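Long-range contact in uncharacterized N-acetyltransferase SSO0209 (Sulfolobus solfataricus P2, PDB 4R3L), which transfers the acetyl group of acetyl-CoA to the N-terminal amino group of proteins, with a preference for those that begin with serine: residues Tyr49-Phe54 with Tyr65-Ile70. Numbering follows the deposited sequence.
Sequences YGLAFF and YIMPRI
Phe54 pairs with Ile66 at the start of an antiparallel beta hairpin of the GNAT fold, and the contact illustrates how the turn leading from a helix into a strand can be moulded onto the neighbouring strand. Ile66 N gives the straighter bond, 3.0 Å to Phe54 O at 162°, while Phe54 N returns a longer one of 3.3 Å to Ile66 O. The backbones stay close through Phe53, whose CA lies 3.5 Å from Ile66 O; farther back toward Tyr49, side chains carry the contact. The Pro68 ring is the central bump, fitting the hollow between Ala52 and Phe53 at the end of the short 3-10 turn 50-52: its CG presses 3.7 Å from Ala52 CB and its CD rests against Phe53 CB. Ala52 O, close to the same ring, accepts a hydrogen bond from Ser111 of helix 103-119. With CG anti to its backbone N (chi1 -163°), Phe53 lies alongside Met67, which brings CB over one ring face, 4.0 Å from the centroid. The methionine runs extended through CG, putting SD obliquely beside the ring in a Met-aromatic contact; the bend at chi3 (63°) then turns CE away. At the far end the Tyr49 ring lies across the strand, with Arg69 CA and Ile70 N under one face, both offset toward the rim. The Ile70 side chain runs the other way alongside the ring, its CG1 3.7 Å from Tyr49 CD1.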
ATOM      1  N   TYR A  49       0.798  12.494  -3.506  1.00 23.18           N
ATOM      2  CA  TYR A  49      -0.324  11.542  -3.651  1.00 21.21           C
ATOM      3  C   TYR A  49      -1.156  11.463  -2.385  1.00 22.27           C
ATOM      4  O   TYR A  49      -1.730  10.410  -2.064  1.00 20.29           O
ATOM      5  CB  TYR A  49       0.186  10.136  -3.991  1.00 20.61           C
ATOM      6  CG  TYR A  49       1.384  10.095  -4.924  1.00 20.54           C
ATOM      7  CD1 TYR A  49       1.254  10.425  -6.262  1.00 21.39           C
ATOM      8  CD2 TYR A  49       2.637   9.709  -4.459  1.00 21.86           C
ATOM      9  CE1 TYR A  49       2.340  10.386  -7.115  1.00 25.93           C
ATOM     10  CE2 TYR A  49       3.737   9.669  -5.312  1.00 26.44           C
ATOM     11  CZ  TYR A  49       3.572  10.003  -6.643  1.00 28.88           C
ATOM     12  OH  TYR A  49       4.654   9.960  -7.506  1.00 30.32           O
ATOM     13  N   GLY A  50      -1.237  12.583  -1.679  1.00 18.29           N
ATOM     14  CA  GLY A  50      -1.804  12.621  -0.348  1.00 19.22           C
ATOM     15  C   GLY A  50      -3.262  12.215  -0.240  1.00 19.22           C
ATOM     16  O   GLY A  50      -3.681  11.743   0.806  1.00 19.04           O
ATOM     17  N   LEU A  51      -4.033  12.390  -1.304  1.00 22.91           N
ATOM     18  CA  LEU A  51      -5.458  12.068  -1.240  1.00 21.45           C
ATOM     19  C   LEU A  51      -5.697  10.576  -1.057  1.00 22.42           C
ATOM     20  O   LEU A  51      -6.769  10.163  -0.568  1.00 19.89           O
ATOM     21  CB  LEU A  51      -6.178  12.565  -2.488  1.00 21.31           C
ATOM     22  CG  LEU A  51      -6.159  14.094  -2.589  1.00 26.42           C
ATOM     23  CD1 LEU A  51      -6.734  14.553  -3.902  1.00 29.74           C
ATOM     24  CD2 LEU A  51      -6.938  14.676  -1.423  1.00 29.01           C
ATOM     25  N   ALA A  52      -4.703   9.768  -1.422  1.00 16.69           N
ATOM     26  CA  ALA A  52      -4.831   8.311  -1.297  1.00 20.49           C
ATOM     27  C   ALA A  52      -3.958   7.738  -0.164  1.00 20.09           C
ATOM     28  O   ALA A  52      -3.838   6.506  -0.018  1.00 15.59           O
ATOM     29  CB  ALA A  52      -4.487   7.628  -2.654  1.00 16.51           C
ATOM     30  N   PHE A  53      -3.386   8.634   0.647  1.00 16.54           N
ATOM     31  CA  PHE A  53      -2.482   8.288   1.750  1.00 15.23           C
ATOM     32  C   PHE A  53      -3.297   8.372   3.044  1.00 17.78           C
ATOM     33  O   PHE A  53      -3.657   9.467   3.506  1.00 17.79           O
ATOM     34  CB  PHE A  53      -1.290   9.290   1.792  1.00 14.12           C
ATOM     35  CG  PHE A  53      -0.076   8.852   2.583  1.00 14.98           C
ATOM     36  CD1 PHE A  53       1.206   9.256   2.153  1.00 16.88           C
ATOM     37  CD2 PHE A  53      -0.169   8.027   3.693  1.00 17.08           C
ATOM     38  CE1 PHE A  53       2.344   8.873   2.859  1.00 15.75           C
ATOM     39  CE2 PHE A  53       0.981   7.635   4.395  1.00 14.94           C
ATOM     40  CZ  PHE A  53       2.233   8.063   3.969  1.00 17.36           C
ATOM     41  N   PHE A  54      -3.617   7.228   3.631  1.00 15.68           N
ATOM     42  CA  PHE A  54      -4.445   7.232   4.821  1.00 18.51           C
ATOM     43  C   PHE A  54      -3.723   6.696   6.050  1.00 16.90           C
ATOM     44  O   PHE A  54      -2.790   5.900   5.942  1.00 16.87           O
ATOM     45  CB  PHE A  54      -5.709   6.408   4.570  1.00 15.10           C
ATOM     46  CG  PHE A  54      -6.683   7.052   3.623  1.00 17.22           C
ATOM     47  CD1 PHE A  54      -7.710   7.863   4.111  1.00 20.38           C
ATOM     48  CD2 PHE A  54      -6.608   6.835   2.257  1.00 17.41           C
ATOM     49  CE1 PHE A  54      -8.627   8.447   3.237  1.00 20.49           C
ATOM     50  CE2 PHE A  54      -7.510   7.432   1.386  1.00 19.26           C
ATOM     51  CZ  PHE A  54      -8.520   8.234   1.875  1.00 15.43           C
ATOM     52  N   TYR A  65      -1.018   2.528   8.452  1.00 15.27           N
ATOM     53  CA  TYR A  65      -1.024   3.492   7.366  1.00 13.67           C
ATOM     54  C   TYR A  65      -0.975   2.780   6.039  1.00 14.42           C
ATOM     55  O   TYR A  65      -0.603   1.602   5.965  1.00 15.25           O
ATOM     56  CB  TYR A  65       0.170   4.461   7.493  1.00 15.55           C
ATOM     57  CG  TYR A  65       1.483   3.785   7.200  1.00 15.39           C
ATOM     58  CD1 TYR A  65       2.005   3.773   5.917  1.00 18.00           C
ATOM     59  CD2 TYR A  65       2.192   3.133   8.205  1.00 17.95           C
ATOM     60  CE1 TYR A  65       3.209   3.137   5.640  1.00 18.63           C
ATOM     61  CE2 TYR A  65       3.392   2.487   7.937  1.00 17.67           C
ATOM     62  CZ  TYR A  65       3.887   2.482   6.652  1.00 20.00           C
ATOM     63  OH  TYR A  65       5.087   1.855   6.377  1.00 23.25           O
ATOM     64  N   ILE A  66      -1.322   3.507   4.986  1.00 12.45           N
ATOM     65  CA  ILE A  66      -1.096   3.031   3.634  1.00 12.57           C
ATOM     66  C   ILE A  66      -0.540   4.176   2.807  1.00 14.67           C
ATOM     67  O   ILE A  66      -1.114   5.259   2.772  1.00 14.58           O
ATOM     68  CB  ILE A  66      -2.391   2.466   2.988  1.00 14.81           C
ATOM     69  CG1 ILE A  66      -2.097   1.936   1.576  1.00 12.74           C
ATOM     70  CG2 ILE A  66      -3.517   3.516   2.967  1.00 14.51           C
ATOM     71  CD1 ILE A  66      -3.285   1.170   0.962  1.00 13.44           C
ATOM     72  N   MET A  67       0.594   3.925   2.156  1.00 14.29           N
ATOM     73  CA  MET A  67       1.263   4.948   1.354  1.00 11.81           C
ATOM     74  C   MET A  67       1.219   4.570  -0.111  1.00 14.01           C
ATOM     75  O   MET A  67       1.743   3.526  -0.488  1.00 16.38           O
ATOM     76  CB  MET A  67       2.724   5.113   1.818  1.00 15.39           C
ATOM     77  CG  MET A  67       3.540   6.000   0.929  1.00 15.90           C
ATOM     78  SD  MET A  67       5.115   6.480   1.726  1.00 18.96           S
ATOM     79  CE  MET A  67       5.905   4.881   1.910  1.00 22.29           C
ATOM     80  N   PRO A  68       0.599   5.420  -0.945  1.00 13.93           N
ATOM     81  CA  PRO A  68       0.382   5.132  -2.356  1.00 16.12           C
ATOM     82  C   PRO A  68       1.382   5.836  -3.268  1.00 18.10           C
ATOM     83  O   PRO A  68       2.072   6.769  -2.839  1.00 17.94           O
ATOM     84  CB  PRO A  68      -1.019   5.704  -2.588  1.00 17.00           C
ATOM     85  CG  PRO A  68      -0.950   6.994  -1.801  1.00 19.08           C
ATOM     86  CD  PRO A  68      -0.111   6.658  -0.552  1.00 16.98           C
ATOM     87  N   ARG A  69       1.423   5.392  -4.519  1.00 18.82           N
ATOM     88  CA  ARG A  69       2.114   6.109  -5.584  1.00 19.23           C
ATOM     89  C   ARG A  69       1.210   6.046  -6.805  1.00 20.59           C
ATOM     90  O   ARG A  69       0.643   4.997  -7.095  1.00 23.73           O
ATOM     91  CB  ARG A  69       3.480   5.485  -5.878  1.00 22.38           C
ATOM     92  CG  ARG A  69       4.275   6.196  -6.954  1.00 27.57           C
ATOM     93  CD  ARG A  69       5.336   5.252  -7.488  1.00 28.86           C
ATOM     94  NE  ARG A  69       6.487   5.954  -8.023  1.00 42.41           N
ATOM     95  CZ  ARG A  69       7.451   5.356  -8.714  1.00 41.25           C
ATOM     96  NH1 ARG A  69       7.368   4.051  -8.960  1.00 39.86           N
ATOM     97  NH2 ARG A  69       8.484   6.057  -9.163  1.00 41.07           N
ATOM     98  N   ILE A  70       1.056   7.159  -7.512  1.00 18.25           N
ATOM     99  CA  ILE A  70       0.195   7.185  -8.687  1.00 19.65           C
ATOM    100  C   ILE A  70       1.066   7.214  -9.947  1.00 21.31           C
ATOM    101  O   ILE A  70       2.017   8.000 -10.026  1.00 23.86           O
ATOM    102  CB  ILE A  70      -0.751   8.390  -8.679  1.00 21.80           C
ATOM    103  CG1 ILE A  70      -1.640   8.371  -7.427  1.00 22.43           C
ATOM    104  CG2 ILE A  70      -1.590   8.388  -9.952  1.00 24.30           C
ATOM    105  CD1 ILE A  70      -2.521   7.123  -7.348  1.00 22.03           C
TER